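Local coordinates for DUTPase (Staphylococcus phage 11, PDB 4GV8), which hydrolyses dUTP to dUMP and pyrophosphate as a trimeric, jelly-roll phage dUTPase that probably also has a second, non-catalytic role, at residues T62-S65 / G66-S69; S52-E55 / G56-G59. One frame throughout, in Å; residues are numbered along the deposited sequence.

How the interactions relate
Both contacts are local and both use strand 57-63, interaction 2 where the chain turns into it and interaction 1 where it runs out into helix 65-70; their centres lie about 23 Å apart. The centre of interaction 1 is about 9 Å from that of the chain, against about 18 Å for interaction 2; both are partly buried. Interaction 1 is polar: backbone N-H groups, a serine hydroxyl and an arginine surround the phosphates of the nucleotide, and helical hydrogen bonds hold that backbone in shape. Interaction 2 is mostly apolar, with one long backbone bond closing a turn at which Glu55 is exposed. Both also touch the second subunit.

Interaction 1 of 2, residues T62-S65 / G66-S69; sequences TSRS and GVSS. With DUP (2'-deoxyuridine 5'-alpha,beta-imido-triphosphate), chain L.
Ser68 N donates to Arg64 O (2.9 Å) and Ser69 N to Ser65 O, the first turn of a short helix with Arg64 at its N-cap. On the tight side, which faces the second subunit, the CB of Ser68 presses on Arg64 O, and Ser63 and Ser68 turn their hydroxyls to Glu76 and Asn91 of that subunit. The loose part is between Arg64 CB and Val67 CG2, 4.5 Å apart.

The ligand side is polar and close-set. Ser65 N reaches the alpha-phosphate oxygen O1A of DUP (3.0 Å, 155° at the hydrogen), and Gly66 N, on a residue without a side chain, the beta-phosphate oxygen O2B of DUP (2.9 Å). Between them, Ser65 OG accepts from the bridging imido N3A of DUP (2.8 Å), put there by a chi1 of 71° that sets the hydroxyl between the backbone N and carbonyl carbon. Ser65 CB packs 3.4 Å from C5 of the DUP base. The Arg64 chain bends at chi3 and brings the edge of its guanidinium to the beta-phosphate oxygen O1B of DUP, which both Arg64 NE (2.9 Å) and NH2 grip, while NH1 is held by Lys133 O. A magnesium ion lies about 4 Å from the nearest atom of the Arg64 side chain.

Arg64-Ser65-Gly66 is the Arg-Ser-Gly of motif 2 of trimeric dUTPases. It links strand 57-63, flanked in its sheet by strands 133-141 and 73-80, to helix 65-70 at the subunit interface.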
loop_
_atom_site.group_PDB
_atom_site.type_symbol
_atom_site.label_atom_id
_atom_site.label_comp_id
_atom_site.label_asym_id
_atom_site.label_seq_id
_atom_site.Cartn_x
_atom_site.Cartn_y
_atom_site.Cartn_z
ATOM N N THR B 62 7.287 -4.665 3.195
ATOM C CA THR B 62 5.850 -4.637 3.245
ATOM C C THR B 62 5.281 -5.253 4.522
ATOM O O THR B 62 5.955 -5.959 5.296
ATOM C CB THR B 62 5.318 -5.328 1.947
ATOM O OG1 THR B 62 3.967 -4.888 1.699
ATOM C CG2 THR B 62 5.460 -6.842 1.988
ATOM N N SER B 63 4.032 -4.953 4.762
ATOM C CA SER B 63 3.355 -5.368 5.993
ATOM C C SER B 63 3.150 -6.898 6.063
ATOM O O SER B 63 3.119 -7.592 5.024
ATOM C CB SER B 63 1.975 -4.690 6.057
ATOM O OG SER B 63 1.080 -5.242 5.028
ATOM N N ARG B 64 2.989 -7.389 7.297
ATOM C CA ARG B 64 2.470 -8.730 7.590
ATOM C C ARG B 64 0.982 -8.598 7.892
ATOM O O ARG B 64 0.551 -7.607 8.499
ATOM C CB ARG B 64 3.224 -9.358 8.772
ATOM C CG ARG B 64 4.733 -9.471 8.512
ATOM C CD ARG B 64 5.482 -10.173 9.659
ATOM N NE ARG B 64 4.865 -11.446 9.948
ATOM C CZ ARG B 64 4.677 -11.937 11.162
ATOM N NH1 ARG B 64 5.115 -11.261 12.212
ATOM N NH2 ARG B 64 4.106 -13.132 11.316
ATOM N N SER B 65 0.181 -9.557 7.440
ATOM C CA SER B 65 -1.285 -9.425 7.610
ATOM C C SER B 65 -1.789 -9.493 9.071
ATOM O O SER B 65 -2.853 -8.911 9.393
ATOM C CB SER B 65 -2.033 -10.467 6.779
ATOM O OG SER B 65 -1.878 -11.782 7.305
ATOM N N GLY B 66 -1.043 -10.191 9.946
ATOM C CA GLY B 66 -1.422 -10.274 11.351
ATOM C C GLY B 66 -1.180 -8.926 12.024
ATOM O O GLY B 66 -2.096 -8.336 12.629
ATOM N N VAL B 67 0.013 -8.392 11.894
ATOM C CA VAL B 67 0.287 -7.043 12.464
ATOM C C VAL B 67 -0.700 -6.017 11.899
ATOM O O VAL B 67 -1.360 -5.216 12.605
ATOM C CB VAL B 67 1.711 -6.572 12.137
ATOM C CG1 VAL B 67 1.872 -5.096 12.552
ATOM C CG2 VAL B 67 2.761 -7.478 12.814
ATOM N N SER B 68 -0.848 -6.087 10.594
ATOM C CA SER B 68 -1.678 -5.101 9.872
ATOM C C SER B 68 -3.168 -5.116 10.291
ATOM O O SER B 68 -3.784 -4.072 10.547
ATOM C CB SER B 68 -1.511 -5.401 8.364
ATOM O OG SER B 68 -2.286 -4.541 7.585
ATOM N N SER B 69 -3.762 -6.315 10.311
ATOM C CA SER B 69 -5.156 -6.477 10.583
ATOM C C SER B 69 -5.502 -6.285 12.038
ATOM O O SER B 69 -6.620 -5.882 12.362
ATOM C CB SER B 69 -5.665 -7.852 10.126
ATOM O OG SER B 69 -4.940 -8.884 10.753
HETATM O O4 DUP L . -4.823 -9.297 3.250
HETATM C C4 DUP L . -4.499 -10.595 3.327
HETATM C C5 DUP L . -3.195 -10.998 3.587
HETATM C C6 DUP L . -2.887 -12.365 3.678
HETATM N N3 DUP L . -5.442 -11.533 3.155
HETATM C C2 DUP L . -5.128 -12.868 3.278
HETATM O O2 DUP L . -6.126 -13.780 3.096
HETATM N N1 DUP L . -3.863 -13.285 3.559
HETATM C "C1'" DUP L . -3.534 -14.717 3.701
HETATM C "C2'" DUP L . -2.738 -15.193 2.506
HETATM C "C3'" DUP L . -1.310 -15.287 3.014
HETATM O "O3'" DUP L . -0.623 -16.328 2.311
HETATM O "O4'" DUP L . -2.736 -14.881 4.899
HETATM C "C4'" DUP L . -1.465 -15.491 4.543
HETATM C "C5'" DUP L . -0.342 -14.912 5.397
HETATM O "O5'" DUP L . 0.081 -13.596 4.988
HETATM P PA DUP L . 1.270 -12.888 5.838
HETATM O O1A DUP L . 1.240 -11.445 5.383
HETATM O O2A DUP L . 2.558 -13.640 5.772
HETATM N N3A DUP L . 0.635 -12.937 7.401
HETATM P PB DUP L . 1.447 -13.287 8.844
HETATM O O1B DUP L . 2.936 -13.164 8.542
HETATM O O2B DUP L . 0.890 -12.374 9.926
HETATM O O3B DUP L . 1.072 -14.856 9.151
HETATM P PG DUP L . 1.804 -16.282 8.710
HETATM O O2G DUP L . 2.916 -16.028 7.682
HETATM O O1G DUP L . 2.350 -16.556 10.053
HETATM O O3G DUP L . 0.619 -17.076 8.251
#

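Interaction 2 of 2, residues S52-E55 / G56-G59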
loop_
_atom_site.group_PDB
_atom_site.type_symbol
_atom_site.label_atom_id
_atom_site.label_comp_id
_atom_site.label_asym_id
_atom_site.label_seq_id
_atom_site.Cartn_x
_atom_site.Cartn_y
_atom_site.Cartn_z
ATOM N N SER B 52 21.780 -6.789 -0.922
ATOM C CA SER B 52 22.183 -6.387 -2.266
ATOM C C SER B 52 21.286 -7.106 -3.291
ATOM O O SER B 52 21.587 -8.226 -3.741
ATOM C CB SER B 52 23.650 -6.711 -2.553
ATOM O OG SER B 52 24.066 -6.093 -3.753
ATOM N N ILE B 53 20.180 -6.453 -3.631
ATOM C CA ILE B 53 19.248 -6.940 -4.654
ATOM C C ILE B 53 19.921 -6.721 -6.010
ATOM O O ILE B 53 20.458 -5.622 -6.313
ATOM C CB ILE B 53 17.886 -6.195 -4.568
ATOM C CG1 ILE B 53 17.227 -6.522 -3.201
ATOM C CG2 ILE B 53 16.919 -6.542 -5.735
ATOM C CD1 ILE B 53 16.139 -5.558 -2.795
ATOM N N PRO B 54 19.934 -7.768 -6.835
ATOM C CA PRO B 54 20.540 -7.527 -8.135
ATOM C C PRO B 54 19.658 -6.642 -9.044
ATOM O O PRO B 54 18.421 -6.565 -8.870
ATOM C CB PRO B 54 20.692 -8.936 -8.726
ATOM C CG PRO B 54 20.413 -9.876 -7.609
ATOM C CD PRO B 54 19.509 -9.167 -6.677
ATOM N N GLU B 55 20.320 -6.014 -10.013
ATOM C CA GLU B 55 19.662 -5.254 -11.038
ATOM C C GLU B 55 18.607 -6.137 -11.739
ATOM O O GLU B 55 18.802 -7.337 -11.930
ATOM C CB GLU B 55 20.703 -4.684 -12.016
ATOM C CG GLU B 55 20.117 -3.549 -12.864
ATOM C CD GLU B 55 21.068 -2.962 -13.907
ATOM O OE1 GLU B 55 22.290 -3.319 -13.905
ATOM O OE2 GLU B 55 20.552 -2.139 -14.716
ATOM N N GLY B 56 17.463 -5.562 -12.066
ATOM C CA GLY B 56 16.397 -6.343 -12.682
ATOM C C GLY B 56 15.397 -6.962 -11.708
ATOM O O GLY B 56 14.546 -7.763 -12.126
ATOM N N TYR B 57 15.543 -6.615 -10.418
ATOM C CA TYR B 57 14.603 -6.930 -9.346
ATOM C C TYR B 57 14.393 -5.733 -8.429
ATOM O O TYR B 57 15.253 -4.865 -8.330
ATOM C CB TYR B 57 15.148 -8.073 -8.466
ATOM C CG TYR B 57 15.351 -9.373 -9.173
ATOM C CD1 TYR B 57 14.280 -10.233 -9.387
ATOM C CD2 TYR B 57 16.599 -9.749 -9.640
ATOM C CE1 TYR B 57 14.439 -11.425 -10.036
ATOM C CE2 TYR B 57 16.770 -10.958 -10.308
ATOM C CZ TYR B 57 15.671 -11.780 -10.509
ATOM O OH TYR B 57 15.782 -12.990 -11.139
ATOM N N VAL B 58 13.241 -5.717 -7.758
ATOM C CA VAL B 58 12.917 -4.736 -6.733
ATOM C C VAL B 58 12.449 -5.476 -5.468
ATOM O O VAL B 58 11.778 -6.547 -5.550
ATOM C CB VAL B 58 11.855 -3.754 -7.190
ATOM C CG1 VAL B 58 10.441 -4.439 -7.328
ATOM C CG2 VAL B 58 11.850 -2.564 -6.256
ATOM N N GLY B 59 12.875 -4.958 -4.322
ATOM C CA GLY B 59 12.390 -5.464 -3.080
ATOM C C GLY B 59 11.182 -4.622 -2.663
ATOM O O GLY B 59 11.116 -3.393 -2.843
#
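Ile53 lays its CG2 methyl, which lies anti to the backbone N, against Tyr57, 3.6 Å from CB and 3.5 Å from the backbone O, while its CD1 extends further along the strand to the bare backbone of Gly59, 3.7 Å from N and 3.8 Å from CA. Beside this pair, Pro54 CD meets Tyr57 CD2 at 4.2 Å, the two side chains meeting at a slant. Pro54 O lies in the plane of the tyrosine ring, at its edge, 3.7 Å from Tyr57 CD2.

The backbone behind these contacts is a type II beta turn from Pro54 to Tyr57, closed by a long bond from Tyr57 N to Pro54 O (3.3 Å, 135° at the hydrogen). Gly56 has the positive phi, 91°, of the third position of such a turn. Glu55 is exposed and its chain extended; it packs on Thr23 of the third subunit.

Further out, Tyr57 rests on Ile139 and Pro141 of strand 133-141 and stacks with Trp143 of the second subunit, which also packs on Pro54. Backbone bonds from Val58 to Val140 and from Gly59 to Ile80 fix the strand between its neighbours. This glycine-bearing turn carries the chain from strand 49-52 into strand 57-63 of the dUTPase jelly roll.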